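Local coordinates for protein putative aspartate aminotransferase (PDB 1IUG) that probably transfers amino groups between amino acids such as aspartate and 2-oxo acids, with pyridoxal 5'-phosphate as cofactor, at residues P81-K85 and Y106-P112; T134-D139 and V276-S281; E76-P81 and G121-L126. One frame throughout, in Å; residues are numbered along the deposited sequence.

Overall arrangement
Contact 3 and contact 1 follow one strand, 77-82, from its beginning to its end. Contact 3 pairs it with strand 124-128 in the large central sheet, and contact 1 packs its last residues and the turn beyond against the loop 106-112; the two share Pro81, and their centres are about 17 Å apart. Contact 2, about 9 Å from contact 1 between centres, ties the 134-139 segment to the loop 276-281, and the Asp110-Lys278 salt bridge links it to contact 1. Contacts 1 and 2 approach Arg322, predicted to bind substrate, within about 6 Å through Lys85 and Gly135; Lys85 also forms a salt bridge with a phosphate ion, probably from the crystallisation liquor. Contact 3 lies away from these sites.

Contact 1. Residues P81-K85 and Y106-P112; sequences PVYGK and YPYGDTP
Tyr83 and Pro112 cross at about a right angle, the proline laid against the flat of the phenol. Pro112 CD stands over one face of the Tyr83 ring, 3.8 Å from its centroid and displaced toward the rim, a CH-pi contact. The neighbouring CG of Pro112 comes within 3.5 Å of Tyr83 CE2 and also lies 3.6 Å from Pro81 CB. The ring reaches this place because CG of Tyr83 sits between the backbone N and the carbonyl carbon (chi1 42°), which folds the phenol back toward Pro81; its hydroxyl then bonds to the carbonyl O of Val128.

Tyr106 comes in beside the strand end. Its N donates to Val82 O at 2.8 Å, nearly straight off the end of that carbonyl, and the same oxygen lies in the plane of the Tyr106 ring, at its edge. Tyr106 CB packs 3.8 Å from Tyr83 CB, while its hydroxyl bonds to Asp116.

Tyr108 is turned quite differently: the flat of its ring lies along the backbone at Gly84, whose CA is 3.7 Å from the ring centroid in a second CH-pi contact. At the edge of the Tyr83 ring, in its plane, a water donates to Tyr83 O at 2.6 Å and to Asp110 O, and accepts from Gly109 N at 2.8 Å. It thereby joins the strand end to the type II turn Pro107-Asp110.

Gly84 is at the N-cap position of helix 85-96. In the next residue, Lys85 NZ is hydrogen-bonded to Gln313 and forms a salt bridge with a phosphate ion, probably taken up from the crystallisation liquor. The chemistry across the contact is largely apolar, with two CH-pi contacts, one direct backbone bond and one bridging water that satisfies the carbonyl of the buried Tyr83.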
loop_
_atom_site.group_PDB
_atom_site.type_symbol
_atom_site.label_atom_id
_atom_site.label_comp_id
_atom_site.label_asym_id
_atom_site.label_seq_id
_atom_site.Cartn_x
_atom_site.Cartn_y
_atom_site.Cartn_z
ATOM N N PRO A 81 -24.453 -7.320 -8.400
ATOM C CA PRO A 81 -25.104 -8.413 -7.676
ATOM C C PRO A 81 -24.397 -8.575 -6.334
ATOM O O PRO A 81 -23.169 -8.475 -6.259
ATOM C CB PRO A 81 -24.832 -9.627 -8.568
ATOM C CG PRO A 81 -24.628 -9.036 -9.922
ATOM C CD PRO A 81 -23.801 -7.825 -9.617
ATOM N N VAL A 82 -25.165 -8.804 -5.275
ATOM C CA VAL A 82 -24.589 -8.979 -3.953
ATOM C C VAL A 82 -24.965 -10.344 -3.390
ATOM O O VAL A 82 -26.143 -10.680 -3.268
ATOM C CB VAL A 82 -25.012 -7.848 -2.997
ATOM C CG1 VAL A 82 -24.437 -8.085 -1.603
ATOM C CG2 VAL A 82 -24.527 -6.513 -3.538
ATOM N N TYR A 83 -23.943 -11.134 -3.076
ATOM C CA TYR A 83 -24.125 -12.479 -2.551
ATOM C C TYR A 83 -23.040 -12.841 -1.541
ATOM O O TYR A 83 -22.794 -14.018 -1.266
ATOM C CB TYR A 83 -24.144 -13.491 -3.705
ATOM C CG TYR A 83 -23.107 -13.231 -4.780
ATOM C CD1 TYR A 83 -21.950 -14.007 -4.867
ATOM C CD2 TYR A 83 -23.286 -12.208 -5.709
ATOM C CE1 TYR A 83 -20.994 -13.764 -5.862
ATOM C CE2 TYR A 83 -22.344 -11.961 -6.701
ATOM C CZ TYR A 83 -21.201 -12.742 -6.771
ATOM O OH TYR A 83 -20.276 -12.486 -7.754
ATOM N N GLY A 84 -22.409 -11.818 -0.977
ATOM C CA GLY A 84 -21.369 -12.054 -0.003
ATOM C C GLY A 84 -20.724 -10.775 0.468
ATOM O O GLY A 84 -21.070 -9.686 0.012
ATOM N N LYS A 85 -19.761 -10.928 1.369
ATOM C CA LYS A 85 -19.011 -9.823 1.960
ATOM C C LYS A 85 -18.325 -8.960 0.896
ATOM O O LYS A 85 -18.466 -7.732 0.899
ATOM C CB LYS A 85 -17.967 -10.404 2.924
ATOM C CG LYS A 85 -17.311 -9.469 3.953
ATOM C CD LYS A 85 -15.789 -9.483 3.927
ATOM C CE LYS A 85 -15.176 -9.250 5.314
ATOM N NZ LYS A 85 -13.897 -9.988 5.564
ATOM N N TYR A 106 -28.760 -11.767 -3.133
ATOM C CA TYR A 106 -28.835 -13.217 -3.191
ATOM C C TYR A 106 -28.454 -13.745 -1.822
ATOM O O TYR A 106 -27.689 -13.110 -1.097
ATOM C CB TYR A 106 -27.851 -13.785 -4.215
ATOM C CG TYR A 106 -28.181 -13.451 -5.641
ATOM C CD1 TYR A 106 -27.734 -12.267 -6.214
ATOM C CD2 TYR A 106 -28.941 -14.321 -6.421
ATOM C CE1 TYR A 106 -28.033 -11.951 -7.527
ATOM C CE2 TYR A 106 -29.245 -14.018 -7.734
ATOM C CZ TYR A 106 -28.786 -12.831 -8.283
ATOM O OH TYR A 106 -29.056 -12.527 -9.593
ATOM N N PRO A 107 -29.031 -14.887 -1.423
ATOM C CA PRO A 107 -28.695 -15.458 -0.116
ATOM C C PRO A 107 -27.205 -15.811 -0.106
ATOM O O PRO A 107 -26.675 -16.293 -1.112
ATOM C CB PRO A 107 -29.547 -16.725 -0.077
ATOM C CG PRO A 107 -30.747 -16.348 -0.892
ATOM C CD PRO A 107 -30.129 -15.632 -2.063
ATOM N N TYR A 108 -26.523 -15.524 0.999
ATOM C CA TYR A 108 -25.104 -15.844 1.111
ATOM C C TYR A 108 -24.915 -17.331 0.822
ATOM O O TYR A 108 -25.556 -18.181 1.439
ATOM C CB TYR A 108 -24.568 -15.494 2.506
ATOM C CG TYR A 108 -24.097 -14.058 2.666
ATOM C CD1 TYR A 108 -22.939 -13.763 3.389
ATOM C CD2 TYR A 108 -24.811 -12.994 2.109
ATOM C CE1 TYR A 108 -22.503 -12.448 3.557
ATOM C CE2 TYR A 108 -24.381 -11.669 2.273
ATOM C CZ TYR A 108 -23.230 -11.408 2.999
ATOM O OH TYR A 108 -22.809 -10.109 3.183
ATOM N N GLY A 109 -24.073 -17.629 -0.165
ATOM C CA GLY A 109 -23.825 -19.007 -0.551
ATOM C C GLY A 109 -24.270 -19.235 -1.984
ATOM O O GLY A 109 -23.850 -20.196 -2.633
ATOM N N ASP A 110 -25.131 -18.344 -2.472
ATOM C CA ASP A 110 -25.653 -18.412 -3.836
ATOM C C ASP A 110 -24.861 -17.520 -4.787
ATOM O O ASP A 110 -24.043 -16.706 -4.359
ATOM C CB ASP A 110 -27.129 -17.993 -3.870
ATOM C CG ASP A 110 -28.058 -19.050 -3.299
ATOM O OD1 ASP A 110 -27.701 -19.694 -2.286
ATOM O OD2 ASP A 110 -29.159 -19.232 -3.863
ATOM N N THR A 111 -25.099 -17.703 -6.081
ATOM C CA THR A 111 -24.443 -16.915 -7.121
ATOM C C THR A 111 -25.495 -16.465 -8.132
ATOM O O THR A 111 -26.546 -17.094 -8.269
ATOM C CB THR A 111 -23.339 -17.720 -7.859
ATOM O OG1 THR A 111 -23.891 -18.932 -8.386
ATOM C CG2 THR A 111 -22.188 -18.049 -6.920
ATOM N N PRO A 112 -25.227 -15.362 -8.845
ATOM C CA PRO A 112 -26.142 -14.810 -9.849
ATOM C C PRO A 112 -26.392 -15.742 -11.032
ATOM O O PRO A 112 -25.518 -16.515 -11.417
ATOM C CB PRO A 112 -25.411 -13.547 -10.314
ATOM C CG PRO A 112 -24.567 -13.178 -9.145
ATOM C CD PRO A 112 -24.041 -14.502 -8.699
HETATM O O HOH W 1 -22.308 -16.455 -1.982
#

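Contact 2. Residues T134-D139 and V276-S281; sequences TGALAD and VPKRFS
A single beta bridge, Ala136 with Phe280, joins the small hairpin of strands 130-131 and 136-137 to the loop following strand 274-275. Two backbone bonds flank it: Ser281 N to Gly135 O at 3.1 Å, and Leu137 N to Arg279 O at 3.2 Å. The second donor stands above the plane of the Arg279 carbonyl, not on a lone pair, and the same oxygen also receives a CA-H...O contact from Ala136 CA.

On one flank Pro277 fills in against the backbone, its CD 3.4 Å from Thr134 O and its CB 4.0 Å from Ala136 CB. Leu137, with CG anti to the backbone N (chi1 -175°), sets CD2 3.6 Å from Phe280 O. On the other flank, Arg279 bends at chi2 and chi3 and passes Leu137 O, which lies 3.1 Å from NH1. Its NH2 then forms a salt bridge with Asp139 OD2 at 3.2 Å, the carboxylate and guanidinium planes 44° apart. Asp139 stands at the N-cap position of helix 140-150. A methionine in place of Arg279 would probably leave the Asp139 carboxylate without its charged mate across the contact.

Thr134 OG1 accepts from Ala136 N, an ST turn, and Gly135, at positive phi, joins Ala136 opposite Glu131; glycine in that position is the signature of the G1 beta bulge found in hairpins.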
loop_
_atom_site.group_PDB
_atom_site.type_symbol
_atom_site.label_atom_id
_atom_site.label_comp_id
_atom_site.label_asym_id
_atom_site.label_seq_id
_atom_site.Cartn_x
_atom_site.Cartn_y
_atom_site.Cartn_z
ATOM N N THR A 134 -18.173 -16.719 1.375
ATOM C CA THR A 134 -19.103 -17.843 1.323
ATOM C C THR A 134 -18.512 -19.106 0.702
ATOM O O THR A 134 -19.012 -20.211 0.937
ATOM C CB THR A 134 -20.378 -17.467 0.549
ATOM O OG1 THR A 134 -20.057 -17.285 -0.835
ATOM C CG2 THR A 134 -20.974 -16.173 1.100
ATOM N N GLY A 135 -17.441 -18.938 -0.069
ATOM C CA GLY A 135 -16.805 -20.063 -0.737
ATOM C C GLY A 135 -17.457 -20.328 -2.081
ATOM O O GLY A 135 -17.227 -21.368 -2.702
ATOM N N ALA A 136 -18.256 -19.367 -2.540
ATOM C CA ALA A 136 -18.969 -19.484 -3.805
ATOM C C ALA A 136 -18.162 -19.036 -5.019
ATOM O O ALA A 136 -17.406 -18.065 -4.960
ATOM C CB ALA A 136 -20.283 -18.713 -3.738
ATOM N N LEU A 137 -18.355 -19.747 -6.126
ATOM C CA LEU A 137 -17.678 -19.443 -7.378
ATOM C C LEU A 137 -18.725 -19.065 -8.420
ATOM O O LEU A 137 -19.577 -19.880 -8.775
ATOM C CB LEU A 137 -16.900 -20.667 -7.866
ATOM C CG LEU A 137 -16.027 -20.475 -9.107
ATOM C CD1 LEU A 137 -14.897 -19.509 -8.783
ATOM C CD2 LEU A 137 -15.469 -21.815 -9.562
ATOM N N ALA A 138 -18.671 -17.829 -8.902
ATOM C CA ALA A 138 -19.619 -17.367 -9.909
ATOM C C ALA A 138 -19.202 -17.841 -11.299
ATOM O O ALA A 138 -18.012 -18.016 -11.571
ATOM C CB ALA A 138 -19.718 -15.847 -9.881
ATOM N N ASP A 139 -20.189 -18.062 -12.166
ATOM C CA ASP A 139 -19.941 -18.497 -13.542
ATOM C C ASP A 139 -19.660 -17.247 -14.368
ATOM O O ASP A 139 -20.513 -16.772 -15.117
ATOM C CB ASP A 139 -21.165 -19.235 -14.095
ATOM C CG ASP A 139 -20.852 -20.051 -15.344
ATOM O OD1 ASP A 139 -19.818 -19.800 -16.007
ATOM O OD2 ASP A 139 -21.650 -20.955 -15.664
ATOM N N VAL A 276 -21.661 -24.487 2.601
ATOM C CA VAL A 276 -22.385 -23.230 2.436
ATOM C C VAL A 276 -22.756 -22.904 0.984
ATOM O O VAL A 276 -23.909 -22.585 0.700
ATOM C CB VAL A 276 -21.605 -22.046 3.060
ATOM C CG1 VAL A 276 -22.342 -20.737 2.834
ATOM C CG2 VAL A 276 -21.404 -22.283 4.541
ATOM N N PRO A 277 -21.793 -22.993 0.046
ATOM C CA PRO A 277 -22.085 -22.688 -1.360
ATOM C C PRO A 277 -22.618 -23.851 -2.205
ATOM O O PRO A 277 -22.545 -25.011 -1.803
ATOM C CB PRO A 277 -20.730 -22.225 -1.875
ATOM C CG PRO A 277 -19.801 -23.176 -1.179
ATOM C CD PRO A 277 -20.344 -23.221 0.239
ATOM N N LYS A 278 -23.168 -23.512 -3.372
ATOM C CA LYS A 278 -23.690 -24.494 -4.328
ATOM C C LYS A 278 -22.565 -24.742 -5.332
ATOM O O LYS A 278 -22.340 -25.866 -5.773
ATOM C CB LYS A 278 -24.905 -23.936 -5.084
ATOM C CG LYS A 278 -26.053 -23.432 -4.219
ATOM C CD LYS A 278 -26.625 -24.535 -3.328
ATOM C CE LYS A 278 -27.785 -24.038 -2.459
ATOM N NZ LYS A 278 -28.119 -22.594 -2.664
ATOM N N ARG A 279 -21.905 -23.652 -5.716
ATOM C CA ARG A 279 -20.780 -23.662 -6.642
ATOM C C ARG A 279 -19.539 -23.516 -5.776
ATOM O O ARG A 279 -19.406 -22.547 -5.027
ATOM C CB ARG A 279 -20.884 -22.473 -7.593
ATOM C CG ARG A 279 -21.669 -22.724 -8.866
ATOM C CD ARG A 279 -21.044 -23.825 -9.699
ATOM N NE ARG A 279 -21.117 -23.521 -11.128
ATOM C CZ ARG A 279 -20.340 -22.638 -11.752
ATOM N NH1 ARG A 279 -19.419 -21.952 -11.081
ATOM N NH2 ARG A 279 -20.467 -22.457 -13.059
ATOM N N PHE A 280 -18.617 -24.460 -5.903
ATOM C CA PHE A 280 -17.421 -24.448 -5.079
ATOM C C PHE A 280 -16.174 -23.795 -5.653
ATOM O O PHE A 280 -15.727 -24.128 -6.751
ATOM C CB PHE A 280 -17.100 -25.873 -4.619
ATOM C CG PHE A 280 -18.251 -26.559 -3.944
ATOM C CD1 PHE A 280 -19.260 -27.157 -4.699
ATOM C CD2 PHE A 280 -18.348 -26.580 -2.559
ATOM C CE1 PHE A 280 -20.352 -27.763 -4.079
ATOM C CE2 PHE A 280 -19.432 -27.183 -1.928
ATOM C CZ PHE A 280 -20.437 -27.775 -2.689
ATOM N N SER A 281 -15.639 -22.842 -4.898
ATOM C CA SER A 281 -14.410 -22.151 -5.257
ATOM C C SER A 281 -13.285 -22.935 -4.587
ATOM O O SER A 281 -13.425 -23.371 -3.444
ATOM C CB SER A 281 -14.420 -20.725 -4.712
ATOM O OG SER A 281 -13.147 -20.125 -4.857
#

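Contact 3. Residues E76-P81 and G121-L126; sequences ERVLVP and GYAGLL
Tyr122 CG is anti to its carbonyl carbon (chi1 -54°), which lays the ring alongside strand 77-82, and Arg77, bent at chi2, carries its guanidinium out to meet that ring. NH1 of Arg77 comes 3.0 Å from Tyr122 CE2, but the two planes stand 84° apart, so they do not stack face to face. The Tyr122 hydroxyl bonds instead to Glu102, with which Arg77 makes a long, weak ion pair. Further along, Leu79 CB lies over one face of the Tyr122 ring.

Leu79 and Leu125 both hold CG anti to the backbone N; they run side by side in the same direction, Leu79 CG 4.0 Å from Leu125 CD1. Val80 and Leu126 meet more slantwise, with CG2 of the valine 3.9 Å from CD1 of the leucine.

These pairs sit on neighbouring parallel strands of the seven-stranded mixed sheet, the core of the large domain in fold-type I pyridoxal-phosphate enzymes, and the axes of 77-81 and 124-126 lie 24° apart. Helix 85-96 packs on Val80 and Leu126, helix 140-150 on Tyr122 and Leu125.

Leu79 is bonded twice by the backbone: its N donates to Gly124 O at 2.9 Å, almost straight, and its O accepts from Leu126 N at 3.1 Å. At the entry to the pairing Arg77 O takes two donors, Ala123 N at 2.7 Å and, weakly, Gly124 N. At the far end Pro81 has no N-H to offer; its CD lies 3.3 Å from Leu126 O, and a water donates to both that oxygen and Pro81 O.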
loop_
_atom_site.group_PDB
_atom_site.type_symbol
_atom_site.label_atom_id
_atom_site.label_comp_id
_atom_site.label_asym_id
_atom_site.label_seq_id
_atom_site.Cartn_x
_atom_site.Cartn_y
_atom_site.Cartn_z
ATOM N N GLU A 76 -23.018 7.283 -14.070
ATOM C CA GLU A 76 -23.230 6.092 -14.895
ATOM C C GLU A 76 -23.960 4.952 -14.183
ATOM O O GLU A 76 -23.815 4.753 -12.976
ATOM C CB GLU A 76 -21.913 5.592 -15.490
ATOM C CG GLU A 76 -21.264 6.562 -16.466
ATOM C CD GLU A 76 -20.249 5.886 -17.370
ATOM O OE1 GLU A 76 -19.074 6.310 -17.396
ATOM O OE2 GLU A 76 -20.633 4.929 -18.071
ATOM N N ARG A 77 -24.749 4.222 -14.967
ATOM C CA ARG A 77 -25.563 3.086 -14.524
ATOM C C ARG A 77 -24.755 1.786 -14.417
ATOM O O ARG A 77 -24.197 1.315 -15.411
ATOM C CB ARG A 77 -26.679 2.871 -15.556
ATOM C CG ARG A 77 -28.079 3.366 -15.210
ATOM C CD ARG A 77 -28.680 2.704 -13.982
ATOM N NE ARG A 77 -30.141 2.704 -14.084
ATOM C CZ ARG A 77 -30.946 1.804 -13.524
ATOM N NH1 ARG A 77 -30.445 0.811 -12.803
ATOM N NH2 ARG A 77 -32.259 1.885 -13.701
ATOM N N VAL A 78 -24.704 1.196 -13.226
ATOM C CA VAL A 78 -23.983 -0.065 -13.048
ATOM C C VAL A 78 -24.795 -1.082 -12.260
ATOM O O VAL A 78 -25.508 -0.743 -11.315
ATOM C CB VAL A 78 -22.591 0.105 -12.374
ATOM C CG1 VAL A 78 -21.673 0.949 -13.248
ATOM C CG2 VAL A 78 -22.734 0.695 -10.979
ATOM N N LEU A 79 -24.682 -2.335 -12.675
ATOM C CA LEU A 79 -25.389 -3.429 -12.034
ATOM C C LEU A 79 -24.411 -4.186 -11.133
ATOM O O LEU A 79 -23.360 -4.639 -11.588
ATOM C CB LEU A 79 -25.980 -4.340 -13.112
ATOM C CG LEU A 79 -26.762 -5.589 -12.723
ATOM C CD1 LEU A 79 -27.848 -5.241 -11.728
ATOM C CD2 LEU A 79 -27.357 -6.201 -13.982
ATOM N N VAL A 80 -24.753 -4.293 -9.851
ATOM C CA VAL A 80 -23.906 -4.977 -8.878
ATOM C C VAL A 80 -24.650 -6.034 -8.064
ATOM O O VAL A 80 -25.430 -5.705 -7.164
ATOM C CB VAL A 80 -23.264 -3.970 -7.880
ATOM C CG1 VAL A 80 -22.365 -4.701 -6.892
ATOM C CG2 VAL A 80 -22.482 -2.897 -8.629
ATOM N N PRO A 81 -24.453 -7.320 -8.400
ATOM C CA PRO A 81 -25.104 -8.413 -7.676
ATOM C C PRO A 81 -24.397 -8.575 -6.334
ATOM O O PRO A 81 -23.169 -8.475 -6.259
ATOM C CB PRO A 81 -24.832 -9.627 -8.568
ATOM C CG PRO A 81 -24.628 -9.036 -9.922
ATOM C CD PRO A 81 -23.801 -7.825 -9.617
ATOM N N GLY A 121 -29.555 -1.295 -20.660
ATOM C CA GLY A 121 -29.529 0.016 -20.029
ATOM C C GLY A 121 -28.422 0.292 -19.021
ATOM O O GLY A 121 -28.418 1.348 -18.383
ATOM N N TYR A 122 -27.476 -0.633 -18.878
ATOM C CA TYR A 122 -26.385 -0.447 -17.924
ATOM C C TYR A 122 -25.035 -0.289 -18.601
ATOM O O TYR A 122 -24.740 -0.945 -19.603
ATOM C CB TYR A 122 -26.341 -1.601 -16.921
ATOM C CG TYR A 122 -27.654 -1.831 -16.217
ATOM C CD1 TYR A 122 -28.647 -2.604 -16.808
ATOM C CD2 TYR A 122 -27.926 -1.241 -14.980
ATOM C CE1 TYR A 122 -29.879 -2.781 -16.196
ATOM C CE2 TYR A 122 -29.164 -1.419 -14.352
ATOM C CZ TYR A 122 -30.134 -2.191 -14.972
ATOM O OH TYR A 122 -31.367 -2.381 -14.391
ATOM N N ALA A 123 -24.231 0.616 -18.058
ATOM C CA ALA A 123 -22.896 0.880 -18.578
ATOM C C ALA A 123 -21.908 -0.199 -18.126
ATOM O O ALA A 123 -20.900 -0.444 -18.789
ATOM C CB ALA A 123 -22.428 2.250 -18.122
ATOM N N GLY A 124 -22.208 -0.852 -17.004
ATOM C CA GLY A 124 -21.319 -1.880 -16.501
ATOM C C GLY A 124 -21.900 -2.880 -15.517
ATOM O O GLY A 124 -22.989 -2.693 -14.977
ATOM N N LEU A 125 -21.156 -3.968 -15.329
ATOM C CA LEU A 125 -21.500 -5.052 -14.412
ATOM C C LEU A 125 -20.248 -5.354 -13.584
ATOM O O LEU A 125 -19.134 -5.434 -14.124
ATOM C CB LEU A 125 -21.907 -6.308 -15.189
ATOM C CG LEU A 125 -22.101 -7.593 -14.377
ATOM C CD1 LEU A 125 -23.291 -7.464 -13.438
ATOM C CD2 LEU A 125 -22.292 -8.777 -15.308
ATOM N N LEU A 126 -20.419 -5.454 -12.270
ATOM C CA LEU A 126 -19.299 -5.751 -11.385
ATOM C C LEU A 126 -19.567 -7.095 -10.745
ATOM O O LEU A 126 -20.622 -7.307 -10.142
ATOM C CB LEU A 126 -19.142 -4.666 -10.319
ATOM C CG LEU A 126 -18.830 -3.257 -10.822
ATOM C CD1 LEU A 126 -18.764 -2.294 -9.635
ATOM C CD2 LEU A 126 -17.519 -3.255 -11.605
HETATM O O HOH W 2 -20.535 -8.516 -7.495
#